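Local coordinates for uncharacterized protein (PDB 3OT2), which is of unknown function but is probably a nuclease of the PD-(D/E)XK restriction endonuclease type, at residues 46-50 / 80-84; 105-109 / 168-172; 52-57 / 171-175; 144-148 / 179-183; 72-76 / 128-132. One frame throughout, in Å; residues are numbered along the deposited sequence. Where two conformers were deposited one is given.

Interactions 1 and 3 both use helix 40-57: its middle meets strand 82-86 in a buried contact, its C-terminal turns a loop turn in a partly buried one. Interactions 2 and 3 share F171 and A172, so one loop is clamped between the sheet and that helix. Interactions 1, 2 and 4 reach the same mixed sheet and are buried, yet a flank of interaction 4 faces the second subunit; interaction 5, partly buried, lies across the chain's centre from it. Interactions 2, 3 and 4 have no hydrogen bond across their segments, interaction 1 adds one from a glutamine amide to a backbone carbonyl, and interaction 5 combines a histidine-to-carbonyl hydrogen bond with a stack of two histidines.

Interaction 1: 46-50 / 80-84; sequences QSECV and PDISV
Where helix 40-57 packs on the central mixed sheet, I82 at the start of strand 82-86 meets Q46, C49 and V50, three residues on one side of the helix. The two short axes are 10.0 Å apart and run at 12° to each other, so the helix lies nearly parallel to the strand. The longer branch of the isoleucine points at the helix: CG1 is anti to the carbonyl carbon (chi1 -54°) and CD1 continues outward, resting 3.7 Å from C49 CB and equally close to the backbone oxygen of Q46. From the other end of the segment, V50 CG2 presses on I82 CG1 at 3.5 Å, tighter than ordinary carbon-carbon contact. Q46 slides past I82 in the opposite direction, its CG 4.1 Å from I82 CG1.

The preceding pair P80-D81 is consistent with the Pro-Asp of the PD-(D/E)XK motif of this nuclease superfamily, and the amide of Q46 grips its backbone: Q46 NE2 donates to D81 O at 2.9 Å. The acceptor lies almost in the amide plane of Q46, whereas the donor stands above the carbonyl plane of D81, away from the lone pairs. An extended chain beyond CG (chi2 -176°) carries the amide that far. Q46 NE2 is also hydrogen-bonded to E68 OE2, which makes the glutamine a bridge between that carboxylate and the D81 backbone. The D81 carboxylate itself turns to other partners, with K35 at OD1, and both H42 and the backbone N of I112 at OD2.

Interaction 2: 105-109 / 168-172; sequences APDWT and VPSFA
At the classic beta bulge that begins strand 108-112, where D107 and W108 both face V84, the indole of W108 is laid against P169 of the loop leading to helix 179-183. P169 CD sits over the centre of the six-membered ring, 3.6 Å from its centroid and 14° off the ring normal, a well-formed CH-pi contact. P169 CG extends the same coverage to W108 CD2, 3.6 Å away. Because CG of W108 stands opposite the backbone N (chi1 179°), the indole reaches out from the strand to the loop, and its far end touches two small groups: CH2 meets V168 CG1 at 3.8 Å, and CZ3 meets A172 CB at 3.9 Å. F171 approaches obliquely, with CZ 4.1 Å from W108 CE3 and CE2 3.9 Å from D107 CB. Only the methylene of D107 is used here; its carboxylate is taken by R89 in a salt bridge and by Q135 and the backbone N of I86 in hydrogen bonds. The loop lies over the sheet, F171 touching V84 and I86 of strand 82-86 and P169 touching M136 of strand 136-141, while W138 packs edge-to-face with W108 and I53 of helix 40-57 also touches it.

Interaction 3: 52-57 / 171-175; sequences VINSVV and FASEL
The F171 ring is met at its edge by V57: CG1 lies near the ring plane, 4.0 Å from CD1, and no atom of the helix segment is placed over a face of the phenyl. V84 and I86 of strand 82-86 also touch this ring. The same V57 methyl lies 4.0 Å from A172 CB, so one branch, set anti to the carbonyl carbon (chi1 -65°), serves both residues of the loop.

L175 packs against V56 and, about one turn back along the helix, against I53 and V52. Its two methyls part company. CD1 is pushed against V52 CG1 at 3.4 Å, closer than usual van der Waals contact, and CD2 rests 4.0 Å from I53 CG1. V56 approaches at about a right angle, with CG2 4.1 Å from L175 CB, while its CG1 reaches the polypeptide itself, 3.8 Å from L175 N. That nitrogen is already bonded to A172 O, closing the type I turn from A172 to L175. V56 CG1 also meets E174 CB at 3.9 Å, beyond which the bent glutamate chain leads its carboxylate away from the helix.

No hydrogen bond crosses between the segments; the last turns of helix 40-57 hold the loop turn by apolar contact alone, with the turn closed by its own A172 O to L175 N bond.

Interaction 4: 144-148 / 179-183; sequences EQTVF and IKDLF. With EDO (1,2-ethanediol), chain L.
The phenyl ring of F183 lies flat against the backbone of Q145. Q145 CA stands over the ring centre, 3.5 Å from the centroid and 11° off the normal, a CH-pi contact; on the opposite face L182 CD2, of the same helix, is displaced toward the rim. The Q145 side chain then slides past F183 in the reverse direction, with CB 3.7 Å from CD2 and CG 3.8 Å from F183 CG. The ring also reaches the next peptide: F183 CZ lies 3.6 Å from T146 N.

V147 makes the second patch through one methyl. With CG1 anti to the backbone N (chi1 -176°), CG2 lies anti to the carbonyl carbon and meets L182 CD1 at 3.6 Å, I179 CD1 at 3.9 Å and F183 CZ at 4.0 Å. I179 slides past this valine in the opposite direction and brings its CG2 near the carbonyl oxygen of Q145.

On the flank of the segment away from the helix, T146 OG1 donates to E144 O and is also bonded to K124 of the second subunit. E144 OE1 accepts from O2 of a 1,2-ethanediol, probably from the crystallisation liquor, which K124 and E29 of that subunit bind as well.

Strand 146-148 and helix 179-183 run at 108° to each other. Q145 has a left-handed backbone conformation and, with T146, faces D141 in a G1 beta bulge, a feature of the hairpin connecting strands 136-141 and 146-150, here packed against helix 179-183.

Interaction 5: 72-76 / 128-132; sequences TFGDH and HCLKH
F73 and H76 close a tight two-residue hairpin, a type I' turn in which G74 and D75 both have positive phi, and the end of helix 119-131 packs against it through H128 and H132. H128 has the largest share of the contact, followed by F73. H128 NE2 donates to F73 O at 3.1 Å, almost straight at 175° and within its own ring plane, but it stands above the carbonyl plane of F73. That oxygen also accepts from the backbone N of H76, and the two donors arrive from opposite faces of its plane. The bond settles that NE2 of H128 bears a proton and fixes the rotation of the imidazole.

The same ring is covered on both faces. On one, H76 stacks face to face, the centroids 3.7 Å apart and the planes at 12°. On the other, H132 CD2 is offset toward the rim. CG of H128 extends opposite its backbone N (chi1 179°), which carries the imidazole from the helix toward the hairpin, where it meets H76 and the F73 carbonyl.

F73 lies beside H128 with the two planes nearly parallel but slid apart, so that overlap is slight; the nearest atoms are F73 CE2 and H128 CD2, 3.4 Å apart. C129 SG comes to the edge of the phenyl, 3.8 Å from CZ, while H132 CB reaches F73 CD2 at 3.5 Å. H132 further lays a ring face against the turn, with G74 CA 3.9 Å from its centroid. Together F73, H76, H128 and H132 form an aromatic cluster joining a beta-hairpin tip to a helix C-terminus.

Interaction 1: 46-50 / 80-84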
# COMPACT_ATOMS: atom_id res chain seq x y z
N GLN A 46 2.49 -17.95 -7.58
CA GLN A 46 3.86 -18.02 -7.10
C GLN A 46 4.74 -18.96 -7.95
O GLN A 46 5.82 -18.54 -8.35
CB GLN A 46 3.90 -18.46 -5.65
CG GLN A 46 5.25 -18.28 -4.98
CD GLN A 46 5.25 -18.82 -3.58
OE1 GLN A 46 4.42 -19.64 -3.20
NE2 GLN A 46 6.21 -18.39 -2.77
N SER A 47 4.28 -20.22 -8.20
CA SER A 47 5.06 -21.21 -8.96
C SER A 47 5.25 -20.77 -10.41
O SER A 47 6.36 -20.89 -10.94
CB SER A 47 4.40 -22.59 -8.89
OG SER A 47 4.47 -23.10 -7.57
N GLU A 48 4.19 -20.26 -11.05
CA GLU A 48 4.27 -19.83 -12.44
C GLU A 48 5.13 -18.58 -12.59
O GLU A 48 5.83 -18.43 -13.60
CB GLU A 48 2.87 -19.57 -13.00
CG GLU A 48 2.84 -19.48 -14.51
CD GLU A 48 3.40 -20.66 -15.30
OE1 GLU A 48 3.31 -21.81 -14.82
OE2 GLU A 48 3.91 -20.41 -16.42
N CYS A 49 5.06 -17.68 -11.62
CA CYS A 49 5.83 -16.45 -11.63
C CYS A 49 7.34 -16.72 -11.58
O CYS A 49 8.08 -16.10 -12.34
CB CYS A 49 5.40 -15.57 -10.48
SG CYS A 49 5.76 -13.83 -10.71
N VAL A 50 7.79 -17.66 -10.70
CA VAL A 50 9.21 -18.04 -10.58
C VAL A 50 9.69 -18.67 -11.90
O VAL A 50 10.78 -18.38 -12.37
CB VAL A 50 9.46 -19.00 -9.38
CG1 VAL A 50 10.94 -19.30 -9.21
CG2 VAL A 50 8.93 -18.41 -8.11
N PRO A 80 10.55 -13.28 1.43
CA PRO A 80 9.64 -12.85 0.35
C PRO A 80 9.10 -14.07 -0.39
O PRO A 80 9.81 -15.08 -0.48
CB PRO A 80 10.55 -12.01 -0.56
CG PRO A 80 11.62 -11.53 0.32
CD PRO A 80 11.89 -12.69 1.24
N ASP A 81 7.86 -14.00 -0.91
CA ASP A 81 7.31 -15.11 -1.68
C ASP A 81 8.29 -15.49 -2.81
O ASP A 81 8.56 -16.68 -3.03
CB ASP A 81 5.92 -14.75 -2.23
CG ASP A 81 4.80 -14.72 -1.19
OD1 ASP A 81 4.97 -15.36 -0.11
OD2 ASP A 81 3.76 -14.10 -1.47
N ILE A 82 8.83 -14.47 -3.52
CA ILE A 82 9.84 -14.64 -4.59
C ILE A 82 10.88 -13.56 -4.43
O ILE A 82 10.54 -12.40 -4.29
CB ILE A 82 9.24 -14.62 -6.02
CG1 ILE A 82 8.10 -15.64 -6.18
CG2 ILE A 82 10.34 -14.81 -7.11
CD1 ILE A 82 7.16 -15.31 -7.28
N SER A 83 12.16 -13.96 -4.44
CA SER A 83 13.32 -13.08 -4.41
C SER A 83 14.11 -13.27 -5.68
O SER A 83 14.43 -14.41 -6.04
CB SER A 83 14.19 -13.42 -3.20
OG SER A 83 13.58 -12.86 -2.06
N VAL A 84 14.44 -12.18 -6.36
CA VAL A 84 15.22 -12.25 -7.60
C VAL A 84 16.54 -11.51 -7.38
O VAL A 84 16.55 -10.36 -6.93
CB VAL A 84 14.45 -11.73 -8.85
CG1 VAL A 84 15.18 -12.12 -10.14
CG2 VAL A 84 13.01 -12.27 -8.90

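Interaction 2: 105-109 / 168-172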
# COMPACT_ATOMS: atom_id res chain seq x y z
N ALA A 105 19.55 -7.66 0.46
CA ALA A 105 18.22 -7.44 -0.07
C ALA A 105 18.13 -7.99 -1.51
O ALA A 105 19.11 -7.87 -2.25
CB ALA A 105 17.89 -5.95 -0.04
N PRO A 106 16.97 -8.55 -1.95
CA PRO A 106 16.87 -9.00 -3.36
C PRO A 106 16.95 -7.83 -4.33
O PRO A 106 16.68 -6.70 -3.94
CB PRO A 106 15.48 -9.66 -3.44
CG PRO A 106 14.97 -9.76 -2.03
CD PRO A 106 15.69 -8.72 -1.23
N ASP A 107 17.29 -8.08 -5.59
CA ASP A 107 17.24 -7.00 -6.59
C ASP A 107 15.79 -6.71 -6.94
O ASP A 107 15.42 -5.58 -7.24
CB ASP A 107 18.03 -7.42 -7.84
CG ASP A 107 19.50 -7.34 -7.58
OD1 ASP A 107 20.05 -6.21 -7.61
OD2 ASP A 107 20.10 -8.38 -7.20
N TRP A 108 14.96 -7.74 -6.85
CA TRP A 108 13.54 -7.65 -7.17
C TRP A 108 12.77 -8.56 -6.21
O TRP A 108 13.04 -9.76 -6.14
CB TRP A 108 13.34 -8.04 -8.65
CG TRP A 108 11.93 -8.05 -9.19
CD1 TRP A 108 10.83 -7.41 -8.68
CD2 TRP A 108 11.52 -8.64 -10.43
NE1 TRP A 108 9.74 -7.63 -9.50
CE2 TRP A 108 10.15 -8.36 -10.59
CE3 TRP A 108 12.18 -9.41 -11.42
CZ2 TRP A 108 9.42 -8.82 -11.70
CZ3 TRP A 108 11.46 -9.85 -12.53
CH2 TRP A 108 10.10 -9.58 -12.65
N THR A 109 11.86 -7.96 -5.42
CA THR A 109 11.05 -8.73 -4.47
C THR A 109 9.62 -8.81 -4.99
O THR A 109 9.07 -7.82 -5.45
CB THR A 109 11.14 -8.17 -3.02
OG1 THR A 109 10.38 -9.02 -2.16
CG2 THR A 109 10.57 -6.75 -2.86
N VAL A 168 9.13 -4.30 -15.25
CA VAL A 168 10.11 -5.23 -14.71
C VAL A 168 11.44 -4.50 -14.55
O VAL A 168 11.66 -3.51 -15.25
CB VAL A 168 10.23 -6.50 -15.63
CG1 VAL A 168 8.96 -7.35 -15.56
CG2 VAL A 168 10.59 -6.14 -17.08
N PRO A 169 12.36 -4.95 -13.67
CA PRO A 169 13.69 -4.29 -13.62
C PRO A 169 14.39 -4.43 -14.97
O PRO A 169 14.06 -5.35 -15.73
CB PRO A 169 14.43 -5.04 -12.51
CG PRO A 169 13.40 -5.84 -11.80
CD PRO A 169 12.30 -6.12 -12.77
N SER A 170 15.31 -3.51 -15.30
CA SER A 170 15.94 -3.53 -16.62
C SER A 170 16.70 -4.85 -16.90
O SER A 170 16.70 -5.29 -18.06
CB SER A 170 16.83 -2.31 -16.83
OG SER A 170 17.86 -2.27 -15.86
N PHE A 171 17.25 -5.54 -15.87
CA PHE A 171 17.92 -6.82 -16.15
C PHE A 171 16.91 -7.87 -16.68
O PHE A 171 17.33 -8.81 -17.36
CB PHE A 171 18.66 -7.38 -14.91
CG PHE A 171 17.76 -7.81 -13.75
CD1 PHE A 171 17.17 -9.08 -13.74
CD2 PHE A 171 17.56 -6.97 -12.65
CE1 PHE A 171 16.39 -9.49 -12.66
CE2 PHE A 171 16.81 -7.41 -11.54
CZ PHE A 171 16.21 -8.66 -11.57
N ALA A 172 15.60 -7.72 -16.36
CA ALA A 172 14.57 -8.65 -16.81
C ALA A 172 13.69 -8.05 -17.93
O ALA A 172 12.61 -8.57 -18.20
CB ALA A 172 13.69 -9.05 -15.61

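Interaction 3: 52-57 / 171-175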
# COMPACT_ATOMS: atom_id res chain seq x y z
N VAL A 52 8.37 -18.33 -15.05
CA VAL A 52 8.40 -17.36 -16.15
C VAL A 52 9.64 -16.42 -16.00
O VAL A 52 10.37 -16.24 -16.98
CB VAL A 52 7.06 -16.60 -16.23
CG1 VAL A 52 7.17 -15.40 -17.15
CG2 VAL A 52 5.96 -17.53 -16.73
N ILE A 53 9.91 -15.88 -14.80
CA ILE A 53 11.09 -15.04 -14.59
C ILE A 53 12.39 -15.81 -14.92
O ILE A 53 13.22 -15.31 -15.69
CB ILE A 53 11.12 -14.45 -13.16
CG1 ILE A 53 9.95 -13.44 -12.96
CG2 ILE A 53 12.49 -13.76 -12.87
CD1 ILE A 53 9.66 -13.20 -11.55
N ASN A 54 12.54 -17.02 -14.38
CA ASN A 54 13.76 -17.82 -14.60
C ASN A 54 13.94 -18.20 -16.07
O ASN A 54 15.08 -18.18 -16.56
CB ASN A 54 13.79 -19.05 -13.70
CG ASN A 54 14.32 -18.75 -12.32
OD1 ASN A 54 15.13 -17.85 -12.12
ND2 ASN A 54 13.93 -19.54 -11.33
N SER A 55 12.83 -18.45 -16.81
CA SER A 55 12.93 -18.77 -18.24
C SER A 55 13.59 -17.61 -19.00
O SER A 55 14.30 -17.84 -19.96
CB SER A 55 11.56 -19.10 -18.83
OG SER A 55 10.79 -17.92 -18.98
N VAL A 56 13.40 -16.37 -18.51
CA VAL A 56 13.94 -15.13 -19.09
C VAL A 56 15.36 -14.82 -18.56
O VAL A 56 16.23 -14.46 -19.36
CB VAL A 56 12.96 -13.94 -18.84
CG1 VAL A 56 13.57 -12.59 -19.27
CG2 VAL A 56 11.64 -14.17 -19.58
N VAL A 57 15.62 -14.95 -17.25
CA VAL A 57 16.93 -14.52 -16.71
C VAL A 57 17.96 -15.63 -16.42
O VAL A 57 19.15 -15.31 -16.36
CB VAL A 57 16.76 -13.64 -15.44
CG1 VAL A 57 16.06 -12.32 -15.78
CG2 VAL A 57 16.06 -14.39 -14.30
N PHE A 171 17.25 -5.54 -15.87
CA PHE A 171 17.92 -6.82 -16.15
C PHE A 171 16.91 -7.87 -16.68
O PHE A 171 17.33 -8.81 -17.36
CB PHE A 171 18.66 -7.38 -14.91
CG PHE A 171 17.76 -7.81 -13.75
CD1 PHE A 171 17.17 -9.08 -13.74
CD2 PHE A 171 17.56 -6.97 -12.65
CE1 PHE A 171 16.39 -9.49 -12.66
CE2 PHE A 171 16.81 -7.41 -11.54
CZ PHE A 171 16.21 -8.66 -11.57
N ALA A 172 15.60 -7.72 -16.36
CA ALA A 172 14.57 -8.65 -16.81
C ALA A 172 13.69 -8.05 -17.93
O ALA A 172 12.61 -8.57 -18.20
CB ALA A 172 13.69 -9.05 -15.61
N SER A 173 14.17 -6.99 -18.62
CA SER A 173 13.41 -6.25 -19.65
C SER A 173 12.86 -7.13 -20.80
O SER A 173 11.91 -6.69 -21.45
CB SER A 173 14.24 -5.12 -20.24
OG SER A 173 15.30 -5.63 -21.02
N GLU A 174 13.41 -8.34 -21.03
CA GLU A 174 12.87 -9.24 -22.07
C GLU A 174 11.52 -9.86 -21.64
O GLU A 174 10.80 -10.40 -22.48
CB GLU A 174 13.86 -10.34 -22.42
CG GLU A 174 15.06 -9.81 -23.19
CD GLU A 174 14.68 -9.12 -24.49
OE1 GLU A 174 14.03 -9.75 -25.35
OE2 GLU A 174 14.95 -7.90 -24.61
N LEU A 175 11.19 -9.78 -20.33
CA LEU A 175 9.91 -10.29 -19.84
C LEU A 175 8.80 -9.29 -20.11
O LEU A 175 8.81 -8.18 -19.55
CB LEU A 175 9.97 -10.62 -18.33
CG LEU A 175 8.65 -11.10 -17.68
CD1 LEU A 175 8.09 -12.35 -18.42
CD2 LEU A 175 8.83 -11.35 -16.20

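Interaction 4: 144-148 / 179-183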
# COMPACT_ATOMS: atom_id res chain seq x y z
N GLU A 144 -7.97 -8.59 -6.50
CA GLU A 144 -8.25 -7.35 -7.21
C GLU A 144 -7.59 -7.34 -8.58
O GLU A 144 -7.68 -6.33 -9.26
CB GLU A 144 -7.76 -6.14 -6.39
CG GLU A 144 -8.46 -6.00 -5.05
CD GLU A 144 -9.67 -5.09 -4.99
OE1 GLU A 144 -10.05 -4.52 -6.04
OE2 GLU A 144 -10.22 -4.92 -3.88
N GLN A 145 -6.89 -8.44 -8.97
CA GLN A 145 -6.15 -8.55 -10.25
C GLN A 145 -5.34 -7.26 -10.48
O GLN A 145 -5.42 -6.60 -11.52
CB GLN A 145 -7.10 -8.86 -11.42
CG GLN A 145 -7.77 -10.23 -11.27
CD GLN A 145 -8.74 -10.55 -12.37
OE1 GLN A 145 -8.49 -10.31 -13.55
NE2 GLN A 145 -9.84 -11.16 -12.02
N THR A 146 -4.58 -6.89 -9.46
CA THR A 146 -3.82 -5.67 -9.44
C THR A 146 -2.39 -5.96 -9.04
O THR A 146 -2.13 -6.87 -8.26
CB THR A 146 -4.48 -4.68 -8.42
OG1 THR A 146 -5.78 -4.32 -8.91
CG2 THR A 146 -3.64 -3.40 -8.17
N VAL A 147 -1.47 -5.19 -9.61
CA VAL A 147 -0.07 -5.22 -9.20
C VAL A 147 0.34 -3.80 -8.81
O VAL A 147 0.18 -2.86 -9.60
CB VAL A 147 0.91 -5.84 -10.23
CG1 VAL A 147 2.32 -5.90 -9.65
CG2 VAL A 147 0.45 -7.25 -10.65
N PHE A 148 0.89 -3.65 -7.59
CA PHE A 148 1.51 -2.39 -7.17
C PHE A 148 2.98 -2.53 -7.43
O PHE A 148 3.57 -3.56 -7.07
CB PHE A 148 1.25 -2.06 -5.70
CG PHE A 148 -0.18 -1.73 -5.34
CD1 PHE A 148 -0.75 -0.54 -5.73
CD2 PHE A 148 -0.95 -2.63 -4.60
CE1 PHE A 148 -2.07 -0.22 -5.37
CE2 PHE A 148 -2.26 -2.29 -4.22
CZ PHE A 148 -2.81 -1.09 -4.61
N ILE A 179 -1.18 -7.87 -17.34
CA ILE A 179 -2.06 -8.15 -16.20
C ILE A 179 -2.90 -9.40 -16.52
O ILE A 179 -2.96 -10.33 -15.70
CB ILE A 179 -2.93 -6.88 -15.89
CG1 ILE A 179 -2.07 -5.77 -15.21
CG2 ILE A 179 -4.21 -7.19 -15.06
CD1 ILE A 179 -1.58 -6.09 -13.72
N LYS A 180 -3.48 -9.45 -17.73
CA LYS A 180 -4.33 -10.57 -18.18
C LYS A 180 -3.54 -11.90 -18.15
O LYS A 180 -4.07 -12.89 -17.65
CB LYS A 180 -4.93 -10.25 -19.55
CG LYS A 180 -4.88 -11.33 -20.63
CD LYS A 180 -5.93 -11.10 -21.72
CE LYS A 180 -5.65 -9.90 -22.61
NZ LYS A 180 -4.79 -10.22 -23.79
N ASP A 181 -2.26 -11.89 -18.57
CA ASP A 181 -1.40 -13.08 -18.56
C ASP A 181 -1.12 -13.54 -17.14
O ASP A 181 -1.19 -14.74 -16.87
CB ASP A 181 -0.06 -12.83 -19.29
CG ASP A 181 -0.13 -12.76 -20.81
OD1 ASP A 181 -1.13 -13.24 -21.38
OD2 ASP A 181 0.81 -12.21 -21.43
N LEU A 182 -0.79 -12.60 -16.25
CA LEU A 182 -0.49 -12.91 -14.86
C LEU A 182 -1.67 -13.61 -14.18
O LEU A 182 -1.49 -14.68 -13.60
CB LEU A 182 -0.16 -11.62 -14.09
CG LEU A 182 0.83 -11.69 -12.93
CD1 LEU A 182 1.11 -10.30 -12.40
CD2 LEU A 182 0.34 -12.54 -11.79
N PHE A 183 -2.86 -13.01 -14.22
CA PHE A 183 -4.01 -13.55 -13.50
C PHE A 183 -4.69 -14.72 -14.25
O PHE A 183 -5.46 -15.46 -13.63
CB PHE A 183 -4.98 -12.42 -13.09
CG PHE A 183 -4.25 -11.45 -12.17
CD1 PHE A 183 -3.90 -11.83 -10.88
CD2 PHE A 183 -3.82 -10.21 -12.63
CE1 PHE A 183 -3.14 -10.97 -10.06
CE2 PHE A 183 -3.06 -9.35 -11.80
CZ PHE A 183 -2.72 -9.75 -10.53
C1 EDO L . -11.19 -1.56 -8.01
O1 EDO L . -11.35 -0.52 -8.99
C2 EDO L . -10.37 -1.03 -6.84
O2 EDO L . -9.35 -1.99 -6.52

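Interaction 5: 72-76 / 128-132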
# COMPACT_ATOMS: atom_id res chain seq x y z
N THR A 72 18.15 -11.72 5.17
CA THR A 72 18.40 -11.07 6.46
C THR A 72 19.26 -9.83 6.24
O THR A 72 20.43 -9.96 5.87
CB THR A 72 19.02 -12.06 7.45
OG1 THR A 72 18.17 -13.19 7.55
CG2 THR A 72 19.24 -11.45 8.85
N PHE A 73 18.70 -8.63 6.51
CA PHE A 73 19.41 -7.37 6.33
C PHE A 73 18.65 -6.26 7.07
O PHE A 73 17.45 -6.39 7.32
CB PHE A 73 19.55 -7.03 4.82
CG PHE A 73 18.22 -6.97 4.10
CD1 PHE A 73 17.67 -8.12 3.54
CD2 PHE A 73 17.50 -5.78 4.02
CE1 PHE A 73 16.43 -8.07 2.89
CE2 PHE A 73 16.27 -5.73 3.36
CZ PHE A 73 15.75 -6.88 2.81
N GLY A 74 19.36 -5.18 7.38
CA GLY A 74 18.83 -4.00 8.06
C GLY A 74 18.05 -4.29 9.33
O GLY A 74 17.02 -3.66 9.57
N ASP A 75 18.55 -5.25 10.15
CA ASP A 75 17.99 -5.71 11.43
C ASP A 75 16.66 -6.50 11.27
O ASP A 75 15.95 -6.73 12.26
CB ASP A 75 17.83 -4.55 12.44
CG ASP A 75 17.67 -4.98 13.89
OD1 ASP A 75 18.45 -5.86 14.34
OD2 ASP A 75 16.74 -4.47 14.57
N HIS A 76 16.35 -6.94 10.04
CA HIS A 76 15.16 -7.74 9.75
C HIS A 76 15.55 -9.05 9.11
O HIS A 76 16.58 -9.11 8.44
CB HIS A 76 14.18 -7.00 8.80
CG HIS A 76 13.50 -5.77 9.36
ND1 HIS A 76 12.41 -5.20 8.72
CD2 HIS A 76 13.80 -5.03 10.46
CE1 HIS A 76 12.08 -4.14 9.44
NE2 HIS A 76 12.90 -3.99 10.49
N HIS A 128 11.07 -1.76 3.19
CA HIS A 128 12.33 -2.05 3.90
C HIS A 128 13.36 -2.58 2.88
O HIS A 128 14.52 -2.18 2.93
CB HIS A 128 12.10 -3.06 5.05
CG HIS A 128 13.35 -3.43 5.80
ND1 HIS A 128 13.88 -2.59 6.76
CD2 HIS A 128 14.12 -4.54 5.71
CE1 HIS A 128 14.97 -3.20 7.21
NE2 HIS A 128 15.15 -4.38 6.61
N CYS A 129 12.93 -3.42 1.91
CA CYS A 129 13.80 -3.90 0.82
C CYS A 129 14.39 -2.73 0.03
O CYS A 129 15.61 -2.69 -0.19
CB CYS A 129 13.04 -4.84 -0.11
SG CYS A 129 12.71 -6.46 0.61
N LEU A 130 13.53 -1.78 -0.38
CA LEU A 130 13.93 -0.60 -1.15
C LEU A 130 14.93 0.26 -0.38
O LEU A 130 15.84 0.83 -0.99
CB LEU A 130 12.72 0.26 -1.55
CG LEU A 130 11.69 -0.38 -2.48
CD1 LEU A 130 10.46 0.50 -2.58
CD2 LEU A 130 12.27 -0.64 -3.88
N LYS A 131 14.80 0.31 0.96
CA LYS A 131 15.69 1.06 1.84
C LYS A 131 17.11 0.44 1.85
O LYS A 131 18.09 1.11 2.17
CB LYS A 131 15.09 1.10 3.27
CG LYS A 131 15.89 1.90 4.30
CD LYS A 131 15.28 1.82 5.69
CE LYS A 131 16.06 2.67 6.66
NZ LYS A 131 15.42 2.71 8.00
N HIS A 132 17.21 -0.87 1.50
CA HIS A 132 18.50 -1.56 1.56
C HIS A 132 19.01 -2.03 0.19
O HIS A 132 19.83 -2.94 0.13
CB HIS A 132 18.41 -2.71 2.58
CG HIS A 132 18.26 -2.16 3.97
ND1 HIS A 132 19.36 -1.71 4.69
CD2 HIS A 132 17.14 -1.90 4.68
CE1 HIS A 132 18.88 -1.24 5.83
NE2 HIS A 132 17.55 -1.33 5.87